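Local structure of WlaRA, TDP-fucose-3,4-ketoisomerase (Campylobacter jejuni subsp. jejuni 81116, 5TPV) at residues B[53-58]-B[86-91]; B[57-62]-B[105-110]; B[65-70]-B[78-83]; B[91-96]-B[128-133]. The protein belongs to the WxcM-like family of the cupin clan, is built mainly of antiparallel strands, and carries thymidine-5'-diphosphate in its pockets. One frame throughout, in Å; residues are numbered along the deposited sequence.

Contact 1. Residues B[53-58]-B[86-91]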
loop_
_atom_site.group_PDB
_atom_site.type_symbol
_atom_site.label_atom_id
_atom_site.label_comp_id
_atom_site.label_asym_id
_atom_site.label_seq_id
_atom_site.Cartn_x
_atom_site.Cartn_y
_atom_site.Cartn_z
ATOM N N ASN B 53 8.915 10.086 14.813
ATOM C CA ASN B 53 8.155 8.899 15.225
ATOM C C ASN B 53 8.017 7.735 14.248
ATOM O O ASN B 53 7.883 6.593 14.678
ATOM C CB ASN B 53 6.766 9.381 15.642
ATOM C CG ASN B 53 6.858 10.564 16.592
ATOM O OD1 ASN B 53 7.676 10.526 17.516
ATOM N ND2 ASN B 53 6.033 11.592 16.389
ATOM N N SER B 54 7.928 8.010 12.952
ATOM C CA SER B 54 7.468 7.021 11.989
ATOM C C SER B 54 8.624 6.097 11.653
ATOM O O SER B 54 9.775 6.513 11.453
ATOM C CB SER B 54 6.992 7.683 10.695
ATOM O OG SER B 54 5.931 8.606 10.895
ATOM N N GLU B 55 8.246 4.837 11.527
ATOM C CA GLU B 55 9.002 3.849 10.803
ATOM C C GLU B 55 8.381 3.629 9.398
ATOM O O GLU B 55 7.224 3.980 9.135
ATOM C CB GLU B 55 8.956 2.562 11.628
ATOM C CG GLU B 55 9.677 2.623 12.953
ATOM C CD GLU B 55 9.319 1.440 13.840
ATOM O OE1 GLU B 55 9.717 0.275 13.537
ATOM O OE2 GLU B 55 8.623 1.699 14.842
ATOM N N PHE B 56 9.171 3.044 8.516
ATOM C CA PHE B 56 8.864 2.969 7.086
ATOM C C PHE B 56 9.284 1.613 6.554
ATOM O O PHE B 56 10.278 1.072 7.018
ATOM C CB PHE B 56 9.575 4.031 6.268
ATOM C CG PHE B 56 9.124 5.397 6.610
ATOM C CD1 PHE B 56 7.910 5.858 6.157
ATOM C CD2 PHE B 56 9.903 6.225 7.415
ATOM C CE1 PHE B 56 7.411 7.097 6.522
ATOM C CE2 PHE B 56 9.425 7.490 7.777
ATOM C CZ PHE B 56 8.186 7.911 7.356
ATOM N N ILE B 57 8.494 1.071 5.622
ATOM C CA ILE B 57 9.033 0.166 4.585
ATOM C C ILE B 57 8.848 0.724 3.162
ATOM O O ILE B 57 7.772 1.133 2.784
ATOM C CB ILE B 57 8.321 -1.183 4.690
ATOM C CG1 ILE B 57 8.680 -1.854 5.991
ATOM C CG2 ILE B 57 8.771 -2.172 3.618
ATOM C CD1 ILE B 57 7.802 -3.038 6.293
ATOM N N PHE B 58 9.911 0.707 2.383
ATOM C CA PHE B 58 9.970 1.258 1.040
ATOM C C PHE B 58 10.046 0.051 0.084
ATOM O O PHE B 58 10.870 -0.846 0.266
ATOM C CB PHE B 58 11.260 2.102 0.828
ATOM C CG PHE B 58 11.375 3.296 1.730
ATOM C CD1 PHE B 58 10.738 4.469 1.416
ATOM C CD2 PHE B 58 12.095 3.232 2.919
ATOM C CE1 PHE B 58 10.789 5.563 2.275
ATOM C CE2 PHE B 58 12.160 4.315 3.774
ATOM C CZ PHE B 58 11.512 5.488 3.449
ATOM N N GLY B 86 11.831 -5.185 0.331
ATOM C CA GLY B 86 11.717 -3.808 0.742
ATOM C C GLY B 86 12.751 -3.467 1.786
ATOM O O GLY B 86 13.374 -4.331 2.419
ATOM N N LEU B 87 12.889 -2.169 1.972
ATOM C CA LEU B 87 13.779 -1.605 2.967
ATOM C C LEU B 87 12.976 -1.100 4.116
ATOM O O LEU B 87 12.194 -0.143 3.950
ATOM C CB LEU B 87 14.552 -0.435 2.359
ATOM C CG LEU B 87 15.393 0.380 3.360
ATOM C CD1 LEU B 87 16.471 -0.502 3.971
ATOM C CD2 LEU B 87 16.029 1.530 2.599
ATOM N N TYR B 88 13.106 -1.792 5.243
ATOM C CA TYR B 88 12.676 -1.293 6.555
ATOM C C TYR B 88 13.712 -0.323 7.153
ATOM O O TYR B 88 14.916 -0.630 7.205
ATOM C CB TYR B 88 12.516 -2.453 7.514
ATOM C CG TYR B 88 12.327 -1.980 8.936
ATOM C CD1 TYR B 88 11.090 -1.575 9.383
ATOM C CD2 TYR B 88 13.412 -1.866 9.806
ATOM C CE1 TYR B 88 10.911 -1.047 10.646
ATOM C CE2 TYR B 88 13.251 -1.356 11.090
ATOM C CZ TYR B 88 12.008 -0.970 11.511
ATOM O OH TYR B 88 11.855 -0.463 12.781
ATOM N N ILE B 89 13.271 0.841 7.607
ATOM C CA ILE B 89 14.128 1.693 8.410
ATOM C C ILE B 89 13.399 2.085 9.652
ATOM O O ILE B 89 12.204 2.304 9.643
ATOM C CB ILE B 89 14.599 2.982 7.733
ATOM C CG1 ILE B 89 13.465 4.026 7.570
ATOM C CG2 ILE B 89 15.275 2.652 6.431
ATOM C CD1 ILE B 89 13.936 5.370 6.998
ATOM N N ASP B 90 14.164 2.239 10.722
ATOM C CA ASP B 90 13.579 2.659 12.015
ATOM C C ASP B 90 13.400 4.178 12.014
ATOM O O ASP B 90 13.847 4.869 11.089
ATOM C CB ASP B 90 14.567 2.271 13.119
ATOM C CG ASP B 90 13.907 1.974 14.464
ATOM O OD1 ASP B 90 14.522 1.117 15.160
ATOM O OD2 ASP B 90 12.840 2.560 14.797
ATOM N N LYS B 91 12.773 4.704 13.045
ATOM C CA LYS B 91 12.608 6.166 13.131
ATOM C C LYS B 91 13.915 6.977 13.271
ATOM O O LYS B 91 14.990 6.440 13.547
ATOM C CB LYS B 91 11.653 6.509 14.253
ATOM C CG LYS B 91 12.011 5.969 15.610
ATOM C CD LYS B 91 11.069 6.549 16.657
ATOM C CE LYS B 91 10.823 5.566 17.773
ATOM N NZ LYS B 91 10.025 6.144 18.894
HETATM O O HOH W 1 9.243 8.702 19.296
HETATM O O HOH W 2 12.106 6.685 9.867
#
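Two neighbouring antiparallel strands of the six-stranded sheet of the cupin fold meet here, 56-62 and 85-89. Phe56 pairs with Ile89 and Phe58 with Leu87 as hydrogen-bonded pairs, whereas Ile57 and Tyr88 form the non-hydrogen-bonded pair between them. Around Phe58 the bonds are firm in both directions, with Phe58 N to Leu87 O at 2.9 Å and Leu87 N to Phe58 O at 3.0 Å; at the other end Ile89 N to Phe56 O is 3.1 Å, and only the return bond, Phe56 N to Ile89 O, is weak. Phe56, Phe58, Leu87 and Ile89 share one face, which looks toward strands 65-70 and 75-80. There Ile89 CD1 reaches the edge of the Phe58 ring, 3.8 Å from CE2, and also touches Phe56 CD2. Ile57 and Tyr88 lie on the other face, their side chains crossing at about a right angle. Tyr88 CG stands anti to the backbone N (chi1 169°), and the ring brings its hydroxyl to Glu55, whose OE1 lies in the ring plane while the carboxylate is turned 84° from it. The model places Tyr88 OH as donor to Glu55 OE1 at 2.4 Å, too short to be taken at face value. Beyond the strands one water bridges Ser54 O and Asp90 O. Asp90 OD2 lies 4.1 Å from Glu55 OE1, and the donors Lys91 N at OD2 and Asn2 ND2 at OD1 probably ease the proximity of the two carboxylates.

Contact 2. Residues B[57-62]-B[105-110]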
loop_
_atom_site.group_PDB
_atom_site.type_symbol
_atom_site.label_atom_id
_atom_site.label_comp_id
_atom_site.label_asym_id
_atom_site.label_seq_id
_atom_site.Cartn_x
_atom_site.Cartn_y
_atom_site.Cartn_z
ATOM N N ILE B 57 8.494 1.071 5.622
ATOM C CA ILE B 57 9.033 0.166 4.585
ATOM C C ILE B 57 8.848 0.724 3.162
ATOM O O ILE B 57 7.772 1.133 2.784
ATOM C CB ILE B 57 8.321 -1.183 4.690
ATOM C CG1 ILE B 57 8.680 -1.854 5.991
ATOM C CG2 ILE B 57 8.771 -2.172 3.618
ATOM C CD1 ILE B 57 7.802 -3.038 6.293
ATOM N N PHE B 58 9.911 0.707 2.383
ATOM C CA PHE B 58 9.970 1.258 1.040
ATOM C C PHE B 58 10.046 0.051 0.084
ATOM O O PHE B 58 10.870 -0.846 0.266
ATOM C CB PHE B 58 11.260 2.102 0.828
ATOM C CG PHE B 58 11.375 3.296 1.730
ATOM C CD1 PHE B 58 10.738 4.469 1.416
ATOM C CD2 PHE B 58 12.095 3.232 2.919
ATOM C CE1 PHE B 58 10.789 5.563 2.275
ATOM C CE2 PHE B 58 12.160 4.315 3.774
ATOM C CZ PHE B 58 11.512 5.488 3.449
ATOM N N ILE B 59 9.229 0.071 -0.952
ATOM C CA ILE B 59 9.157 -1.011 -1.928
ATOM C C ILE B 59 9.047 -0.388 -3.308
ATOM O O ILE B 59 8.189 0.497 -3.529
ATOM C CB ILE B 59 7.889 -1.841 -1.637
ATOM C CG1 ILE B 59 7.838 -2.304 -0.199
ATOM C CG2 ILE B 59 7.737 -3.040 -2.562
ATOM C CD1 ILE B 59 6.483 -2.819 0.214
ATOM N N ALA B 60 9.929 -0.817 -4.223
ATOM C CA ALA B 60 9.771 -0.511 -5.615
ATOM C C ALA B 60 8.829 -1.527 -6.241
ATOM O O ALA B 60 9.260 -2.612 -6.597
ATOM C CB ALA B 60 11.122 -0.521 -6.304
ATOM N N LEU B 61 7.551 -1.199 -6.324
ATOM C CA LEU B 61 6.568 -2.063 -6.959
ATOM C C LEU B 61 6.771 -2.168 -8.422
ATOM O O LEU B 61 6.434 -3.151 -9.012
ATOM C CB LEU B 61 5.172 -1.501 -6.856
ATOM C CG LEU B 61 4.525 -1.466 -5.498
ATOM C CD1 LEU B 61 3.054 -1.164 -5.643
ATOM C CD2 LEU B 61 4.712 -2.787 -4.792
ATOM N N ASN B 62 7.261 -1.109 -9.034
ATOM C CA ASN B 62 7.696 -1.238 -10.391
ATOM C C ASN B 62 8.961 -0.422 -10.616
ATOM O O ASN B 62 9.239 0.520 -9.896
ATOM C CB ASN B 62 6.535 -0.857 -11.318
ATOM C CG ASN B 62 6.655 -1.516 -12.690
ATOM O OD1 ASN B 62 6.957 -2.705 -12.824
ATOM N ND2 ASN B 62 6.501 -0.708 -13.718
ATOM N N ILE B 105 7.416 2.892 -9.590
ATOM C CA ILE B 105 6.360 3.178 -8.615
ATOM C C ILE B 105 6.880 2.803 -7.249
ATOM O O ILE B 105 7.242 1.647 -6.998
ATOM C CB ILE B 105 5.079 2.355 -8.863
ATOM C CG1 ILE B 105 4.533 2.697 -10.262
ATOM C CG2 ILE B 105 4.013 2.583 -7.778
ATOM C CD1 ILE B 105 3.579 1.607 -10.771
ATOM N N LEU B 106 6.896 3.782 -6.359
ATOM C CA LEU B 106 7.463 3.580 -5.029
ATOM C C LEU B 106 6.318 3.515 -4.068
ATOM O O LEU B 106 5.561 4.464 -3.999
ATOM C CB LEU B 106 8.363 4.750 -4.615
ATOM C CG LEU B 106 8.949 4.613 -3.202
ATOM C CD1 LEU B 106 9.971 3.522 -3.124
ATOM C CD2 LEU B 106 9.588 5.945 -2.808
ATOM N N LEU B 107 6.204 2.396 -3.355
ATOM C CA LEU B 107 5.232 2.263 -2.287
ATOM C C LEU B 107 5.932 2.310 -0.917
ATOM O O LEU B 107 6.918 1.596 -0.670
ATOM C CB LEU B 107 4.517 0.946 -2.447
ATOM C CG LEU B 107 3.508 0.489 -1.399
ATOM C CD1 LEU B 107 2.306 1.388 -1.342
ATOM C CD2 LEU B 107 3.070 -0.963 -1.591
ATOM N N VAL B 108 5.282 3.015 -0.004
ATOM C CA VAL B 108 5.713 3.188 1.371
ATOM C C VAL B 108 4.633 2.849 2.375
ATOM O O VAL B 108 3.503 3.296 2.315
ATOM C CB VAL B 108 6.171 4.657 1.568
ATOM C CG1 VAL B 108 6.945 4.798 2.879
ATOM C CG2 VAL B 108 7.066 5.052 0.406
ATOM N N LEU B 109 5.009 2.036 3.353
ATOM C CA LEU B 109 4.154 1.729 4.491
ATOM C C LEU B 109 4.735 2.412 5.735
ATOM O O LEU B 109 5.969 2.451 5.922
ATOM C CB LEU B 109 4.178 0.224 4.732
ATOM C CG LEU B 109 4.270 -0.686 3.477
ATOM C CD1 LEU B 109 4.418 -2.129 3.833
ATOM C CD2 LEU B 109 3.066 -0.548 2.574
ATOM N N THR B 110 3.840 2.914 6.575
ATOM C CA THR B 110 4.218 3.532 7.818
ATOM C C THR B 110 3.152 3.326 8.917
ATOM O O THR B 110 1.998 2.929 8.695
ATOM C CB THR B 110 4.566 5.012 7.635
ATOM O OG1 THR B 110 5.126 5.582 8.843
ATOM C CG2 THR B 110 3.338 5.765 7.308
#
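Leu61 lays its side chain against Leu107 where strand 56-62 turns a corner. Its CB passes 3.8 Å from Ile105 O and brushes Ile105 CG2. CG, set anti to the carbonyl carbon (chi1 -69°), lies 3.9 Å from Leu107 CB. Beyond it the chain forks: CD1 touches both CB and CD2 of Leu107, and CD2 comes to 4.0 Å from Leu107 CD2. Leu61 of the second subunit packs on this leucine, and Tyr36 of that subunit lies against both Ile59 and Leu107, so the face carrying these residues belongs to the dimer interface.

The corner is a classic beta bulge. Leu61 and Asn62 both face Ile105, and Ile105 O receives weak bonds from the two successive amides, Leu61 N and Asn62 N. Pairing resumes one residue out of step, with Ile105 N held at 3.0 Å by Asn62 O. Ahead of the bulge the strands are regular antiparallel partners in the six-stranded sheet of the cupin fold. Ile59 and Leu107 exchange two backbone bonds of 2.8 Å each, and Ile57 and Leu109 form the next hydrogen-bonded pair. Leu109 CD1 packs against Ile57 CB and Ile59 CD1.

Phe58, Ala60, Leu106 and Val108 point to the opposite face. Here Phe58 and Val108 run side by side, and Val108 CG2 sits 3.9 Å from Phe58 CD1, while CG1 approaches the neighbouring ring atom CE1. Leu106 CD1 reaches across to lie 3.5 Å from Ile59 O.

Contact 3. Residues B[65-70]-B[78-83]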
loop_
_atom_site.group_PDB
_atom_site.type_symbol
_atom_site.label_atom_id
_atom_site.label_comp_id
_atom_site.label_asym_id
_atom_site.label_seq_id
_atom_site.Cartn_x
_atom_site.Cartn_y
_atom_site.Cartn_z
ATOM N N CYS B 65 14.764 2.365 -7.973
ATOM C CA CYS B 65 15.298 3.640 -7.545
ATOM C C CYS B 65 16.399 3.312 -6.518
ATOM O O CYS B 65 16.617 2.126 -6.204
ATOM C CB CYS B 65 14.169 4.483 -6.937
ATOM S SG CYS B 65 13.466 3.757 -5.425
ATOM N N GLU B 66 17.078 4.361 -6.033
ATOM C CA GLU B 66 18.172 4.253 -5.079
ATOM C C GLU B 66 17.774 5.087 -3.880
ATOM O O GLU B 66 17.218 6.177 -3.989
ATOM C CB GLU B 66 19.475 4.804 -5.683
ATOM C CG GLU B 66 20.738 4.240 -5.075
ATOM C CD GLU B 66 22.009 4.737 -5.762
ATOM O OE1 GLU B 66 22.938 5.177 -5.037
ATOM O OE2 GLU B 66 22.055 4.725 -7.008
ATOM N N ILE B 67 18.069 4.566 -2.713
ATOM C CA ILE B 67 17.905 5.340 -1.497
ATOM C C ILE B 67 19.189 5.487 -0.688
ATOM O O ILE B 67 19.933 4.507 -0.478
ATOM C CB ILE B 67 16.801 4.753 -0.636
ATOM C CG1 ILE B 67 16.667 5.511 0.668
ATOM C CG2 ILE B 67 17.059 3.302 -0.326
ATOM C CD1 ILE B 67 15.326 5.328 1.299
ATOM N N LEU B 68 19.429 6.691 -0.179
ATOM C CA LEU B 68 20.540 6.919 0.766
ATOM C C LEU B 68 19.890 7.153 2.099
ATOM O O LEU B 68 18.929 7.927 2.169
ATOM C CB LEU B 68 21.420 8.087 0.348
ATOM C CG LEU B 68 22.369 8.773 1.334
ATOM C CD1 LEU B 68 23.139 9.848 0.556
ATOM C CD2 LEU B 68 21.597 9.477 2.460
ATOM N N ILE B 69 20.365 6.421 3.106
ATOM C CA ILE B 69 19.937 6.608 4.488
ATOM C C ILE B 69 21.159 6.995 5.358
ATOM O O ILE B 69 22.293 6.579 5.064
ATOM C CB ILE B 69 19.282 5.380 5.134
ATOM C CG1 ILE B 69 20.148 4.130 4.979
ATOM C CG2 ILE B 69 17.911 5.117 4.550
ATOM C CD1 ILE B 69 19.539 2.919 5.625
ATOM N N ASP B 70 20.885 7.727 6.432
ATOM C CA ASP B 70 21.931 8.415 7.207
ATOM C C ASP B 70 21.531 8.480 8.651
ATOM O O ASP B 70 20.432 8.961 8.992
ATOM C CB ASP B 70 22.146 9.835 6.647
ATOM C CG ASP B 70 23.378 10.533 7.239
ATOM O OD1 ASP B 70 24.243 10.888 6.429
ATOM O OD2 ASP B 70 23.512 10.662 8.476
ATOM N N ILE B 78 21.245 2.026 -1.045
ATOM C CA ILE B 78 20.549 0.785 -1.350
ATOM C C ILE B 78 19.732 0.966 -2.624
ATOM O O ILE B 78 19.079 2.007 -2.806
ATOM C CB ILE B 78 19.599 0.432 -0.194
ATOM C CG1 ILE B 78 20.443 0.053 1.033
ATOM C CG2 ILE B 78 18.637 -0.700 -0.544
ATOM C CD1 ILE B 78 19.870 0.551 2.331
ATOM N N ILE B 79 19.772 -0.061 -3.474
ATOM C CA ILE B 79 18.918 -0.081 -4.640
ATOM C C ILE B 79 17.632 -0.861 -4.367
ATOM O O ILE B 79 17.681 -1.939 -3.829
ATOM C CB ILE B 79 19.691 -0.492 -5.912
ATOM C CG1 ILE B 79 20.623 0.669 -6.300
ATOM C CG2 ILE B 79 18.740 -0.757 -7.076
ATOM C CD1 ILE B 79 21.706 0.320 -7.301
ATOM N N LEU B 80 16.479 -0.263 -4.687
ATOM C CA LEU B 80 15.194 -0.942 -4.648
ATOM C C LEU B 80 14.784 -1.203 -6.088
ATOM O O LEU B 80 14.684 -0.279 -6.876
ATOM C CB LEU B 80 14.156 -0.075 -3.938
ATOM C CG LEU B 80 14.447 0.121 -2.426
ATOM C CD1 LEU B 80 13.449 1.055 -1.786
ATOM C CD2 LEU B 80 14.425 -1.201 -1.677
ATOM N N ASN B 81 14.587 -2.472 -6.429
ATOM C CA ASN B 81 14.225 -2.862 -7.782
ATOM C C ASN B 81 13.377 -4.109 -7.981
ATOM O O ASN B 81 13.246 -4.559 -9.113
ATOM C CB ASN B 81 15.469 -2.986 -8.686
ATOM C CG ASN B 81 16.459 -4.054 -8.240
ATOM O OD1 ASN B 81 17.588 -4.052 -8.720
ATOM N ND2 ASN B 81 16.098 -4.912 -7.321
ATOM N N ASN B 82 12.828 -4.690 -6.940
ATOM C CA ASN B 82 11.771 -5.653 -7.195
ATOM C C ASN B 82 10.767 -5.803 -6.082
ATOM O O ASN B 82 11.002 -5.357 -4.968
ATOM C CB ASN B 82 12.337 -7.018 -7.556
ATOM C CG ASN B 82 12.757 -7.783 -6.339
ATOM O OD1 ASN B 82 13.663 -7.364 -5.672
ATOM N ND2 ASN B 82 12.134 -8.910 -6.073
ATOM N N LYS B 83 9.664 -6.459 -6.424
ATOM C CA LYS B 83 8.461 -6.528 -5.583
ATOM C C LYS B 83 8.566 -7.466 -4.413
ATOM O O LYS B 83 7.664 -7.492 -3.592
ATOM C CB LYS B 83 7.268 -7.003 -6.408
ATOM C CG LYS B 83 6.642 -5.896 -7.207
ATOM C CD LYS B 83 5.413 -6.404 -7.945
ATOM C CE LYS B 83 5.704 -6.778 -9.389
ATOM N NZ LYS B 83 6.365 -5.648 -10.087
#
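Cys65 pairs with Leu80 through two backbone hydrogen bonds, Cys65 N to Leu80 O at 2.9 Å and Leu80 N to Cys65 O at 2.8 Å. Its SG, held between the backbone N and the carbonyl carbon (chi1 64°), grazes Leu80 CB. Glu66 sits opposite Ile79 in a non-hydrogen-bonded pair on the other face, where its CG meets Ile79 CG1 at 3.8 Å as the two side chains cross. The carboxylate extends past this contact and is gripped by Tyr98 OH at OE1 and by Asn99 ND2 at OE2. Ile67 and Ile78 close the next hydrogen-bonded pair; the bond from Ile67 N to Ile78 O, 2.8 Å long, is nearly straight at 172°. Their two side chains run together in the same sense, with Ile67 CG2 3.8 Å from Ile78 CB. Further on, Ile69 leans its CD1 over to Ile78 CD1, 4.1 Å away. Ile67, Ile78 and Leu80 all rest on Leu87 of the facing sheet, whereas Glu66 and the exposed Ile79 are on the outer side. The result is an antiparallel beta hairpin at the edge of the five-stranded sheet, one layer of a cupin beta sandwich.

Contact 4. Residues B[91-96]-B[128-133]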
loop_
_atom_site.group_PDB
_atom_site.type_symbol
_atom_site.label_atom_id
_atom_site.label_comp_id
_atom_site.label_asym_id
_atom_site.label_seq_id
_atom_site.Cartn_x
_atom_site.Cartn_y
_atom_site.Cartn_z
ATOM N N LYS B 91 12.773 4.704 13.045
ATOM C CA LYS B 91 12.608 6.166 13.131
ATOM C C LYS B 91 13.915 6.977 13.271
ATOM O O LYS B 91 14.990 6.440 13.547
ATOM C CB LYS B 91 11.653 6.509 14.253
ATOM C CG LYS B 91 12.011 5.969 15.610
ATOM C CD LYS B 91 11.069 6.549 16.657
ATOM C CE LYS B 91 10.823 5.566 17.773
ATOM N NZ LYS B 91 10.025 6.144 18.894
ATOM N N MET B 92 13.864 8.271 12.973
ATOM C CA MET B 92 15.048 9.148 13.105
ATOM C C MET B 92 16.159 8.591 12.264
ATOM O O MET B 92 17.323 8.410 12.686
ATOM C CB MET B 92 15.463 9.343 14.586
ATOM C CG MET B 92 14.650 10.412 15.276
ATOM S SD MET B 92 14.814 12.011 14.411
ATOM C CE MET B 92 16.319 12.670 15.119
ATOM N N ILE B 93 15.795 8.291 11.030
ATOM C CA ILE B 93 16.815 8.063 10.062
ATOM C C ILE B 93 16.536 8.986 8.902
ATOM O O ILE B 93 15.406 9.047 8.420
ATOM C CB ILE B 93 16.831 6.585 9.687
ATOM C CG1 ILE B 93 17.109 5.745 10.939
ATOM C CG2 ILE B 93 17.838 6.352 8.567
ATOM C CD1 ILE B 93 17.541 4.310 10.698
ATOM N N TRP B 94 17.559 9.731 8.508
ATOM C CA TRP B 94 17.433 10.679 7.402
ATOM C C TRP B 94 17.531 9.873 6.105
ATOM O O TRP B 94 18.297 8.897 5.990
ATOM C CB TRP B 94 18.580 11.658 7.437
ATOM C CG TRP B 94 18.615 12.698 6.375
ATOM C CD1 TRP B 94 19.109 12.584 5.112
ATOM C CD2 TRP B 94 18.193 14.049 6.514
ATOM N NE1 TRP B 94 19.038 13.799 4.455
ATOM C CE2 TRP B 94 18.455 14.703 5.292
ATOM C CE3 TRP B 94 17.634 14.775 7.564
ATOM C CZ2 TRP B 94 18.156 16.040 5.077
ATOM C CZ3 TRP B 94 17.351 16.129 7.345
ATOM C CH2 TRP B 94 17.603 16.736 6.122
ATOM N N LYS B 95 16.770 10.319 5.118
ATOM C CA LYS B 95 16.760 9.631 3.833
ATOM C C LYS B 95 16.577 10.584 2.673
ATOM O O LYS B 95 15.946 11.625 2.803
ATOM C CB LYS B 95 15.686 8.524 3.841
ATOM C CG LYS B 95 14.302 8.882 3.339
ATOM C CD LYS B 95 13.501 9.739 4.266
ATOM C CE LYS B 95 13.285 9.112 5.622
ATOM N NZ LYS B 95 12.466 10.064 6.391
ATOM N N GLN B 96 17.154 10.187 1.563
ATOM C CA GLN B 96 16.960 10.798 0.281
ATOM C C GLN B 96 16.855 9.732 -0.840
ATOM O O GLN B 96 17.576 8.742 -0.855
ATOM C CB GLN B 96 18.128 11.771 0.068
ATOM C CG GLN B 96 18.069 12.532 -1.237
ATOM C CD GLN B 96 19.367 13.291 -1.509
ATOM O OE1 GLN B 96 20.438 12.692 -1.600
ATOM N NE2 GLN B 96 19.270 14.616 -1.654
ATOM N N GLU B 128 22.112 16.793 15.646
ATOM C CA GLU B 128 22.098 17.224 17.056
ATOM C C GLU B 128 21.045 16.433 17.835
ATOM O O GLU B 128 21.350 15.863 18.902
ATOM C CB GLU B 128 21.817 18.740 17.113
ATOM C CG GLU B 128 22.401 19.537 18.275
ATOM C CD GLU B 128 22.250 21.046 18.080
ATOM O OE1 GLU B 128 21.136 21.597 18.309
ATOM O OE2 GLU B 128 23.259 21.682 17.681
ATOM N N LEU B 129 19.805 16.395 17.326
ATOM C CA LEU B 129 18.738 15.658 18.054
ATOM C C LEU B 129 19.072 14.156 18.197
ATOM O O LEU B 129 18.944 13.529 19.269
ATOM C CB LEU B 129 17.388 15.880 17.382
ATOM C CG LEU B 129 16.889 17.345 17.364
ATOM C CD1 LEU B 129 15.571 17.479 16.619
ATOM C CD2 LEU B 129 16.700 17.946 18.763
ATOM N N LYS B 130 19.614 13.603 17.118
ATOM C CA LYS B 130 19.959 12.185 17.097
ATOM C C LYS B 130 21.149 11.869 18.026
ATOM O O LYS B 130 21.060 10.975 18.853
ATOM C CB LYS B 130 20.253 11.803 15.640
ATOM C CG LYS B 130 20.638 10.358 15.394
ATOM C CD LYS B 130 19.409 9.456 15.370
ATOM C CE LYS B 130 19.804 8.141 14.735
ATOM N NZ LYS B 130 18.654 7.200 14.772
ATOM N N ASN B 131 22.268 12.580 17.873
ATOM C CA ASN B 131 23.393 12.511 18.836
ATOM C C ASN B 131 22.970 12.640 20.314
ATOM O O ASN B 131 23.506 11.946 21.177
ATOM C CB ASN B 131 24.467 13.549 18.499
ATOM C CG ASN B 131 25.113 13.307 17.137
ATOM O OD1 ASN B 131 24.737 12.389 16.405
ATOM N ND2 ASN B 131 26.079 14.148 16.773
ATOM N N ASN B 132 21.986 13.492 20.591
ATOM C CA ASN B 132 21.430 13.625 21.936
ATOM C C ASN B 132 20.633 12.404 22.395
ATOM O O ASN B 132 20.734 12.001 23.565
ATOM C CB ASN B 132 20.530 14.894 22.037
ATOM C CG ASN B 132 19.505 14.780 23.151
ATOM O OD1 ASN B 132 19.776 15.165 24.288
ATOM N ND2 ASN B 132 18.348 14.177 22.853
ATOM N N ILE B 133 19.782 11.883 21.500
ATOM C CA ILE B 133 18.987 10.668 21.757
ATOM C C ILE B 133 19.899 9.471 22.067
ATOM O O ILE B 133 19.669 8.742 23.055
ATOM C CB ILE B 133 18.055 10.355 20.558
ATOM C CG1 ILE B 133 16.838 11.301 20.602
ATOM C CG2 ILE B 133 17.560 8.910 20.576
ATOM C CD1 ILE B 133 16.200 11.589 19.252
#
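Leu129 touches the end of the Met92 side chain, its CB lying 4.1 Å from Met92 CE. It also packs on Ile120 of the short strand 119-120, as does Met92, so the three side chains cluster beside the helix.

Lys130 makes the main contact. Its CG leaves anti to the backbone N (chi1 180°), and a bend at chi2 sends the rest of the chain along Met92, so that the lysine and methionine chains run antiparallel along one another. Near the helix, Met92 CE lies 4.0 Å from Lys130 N and almost as close to Lys130 CB. Farther out, Lys130 CD meets Met92 CB at 4.0 Å, CE approaches Met92 O at 3.2 Å, and NZ donates a hydrogen bond of 2.8 Å to that same oxygen. The ammonium is tilted 30° from the carbonyl plane. This is how the C-terminal helix 123-136 is fastened to the bend between strands 85-89 and 94-98, at the margin of the beta sandwich. Met92 has left-handed backbone angles at that bend, and its backbone is also hydrogen-bonded to Asn51. The lysine methylenes serve as an apolar surface for the methionine while the charged end binds the loop backbone.

One turn on from Leu129, Ile133 N bonds back to Leu129 O within the helix. The Ile133 side chain projects toward the same methionine, and its CD1 reaches Met92 CE at 4.3 Å.

Overall arrangement
Contacts 1 and 2 share strand 56-62, which has 85-89 on one side and 105-110 on the other in the six-stranded sheet; their centres are 10 Å apart. Contact 3 lies in the facing five-stranded sheet, and its hairpin falls within the chain between the two segments of contact 1. Phe58 and Leu87 of contact 1 pack on Leu80 and Ile67 of contact 3, filling the sandwich interior. Contact 4 opens after contact 3 closes; its strand 94-98 bonds to 65-70, while the helix packs on the bend just before that strand. The centres of contacts 2 and 4 are about 22 Å apart. The sandwich thus has its helix at one margin, while contact 2 faces the second subunit.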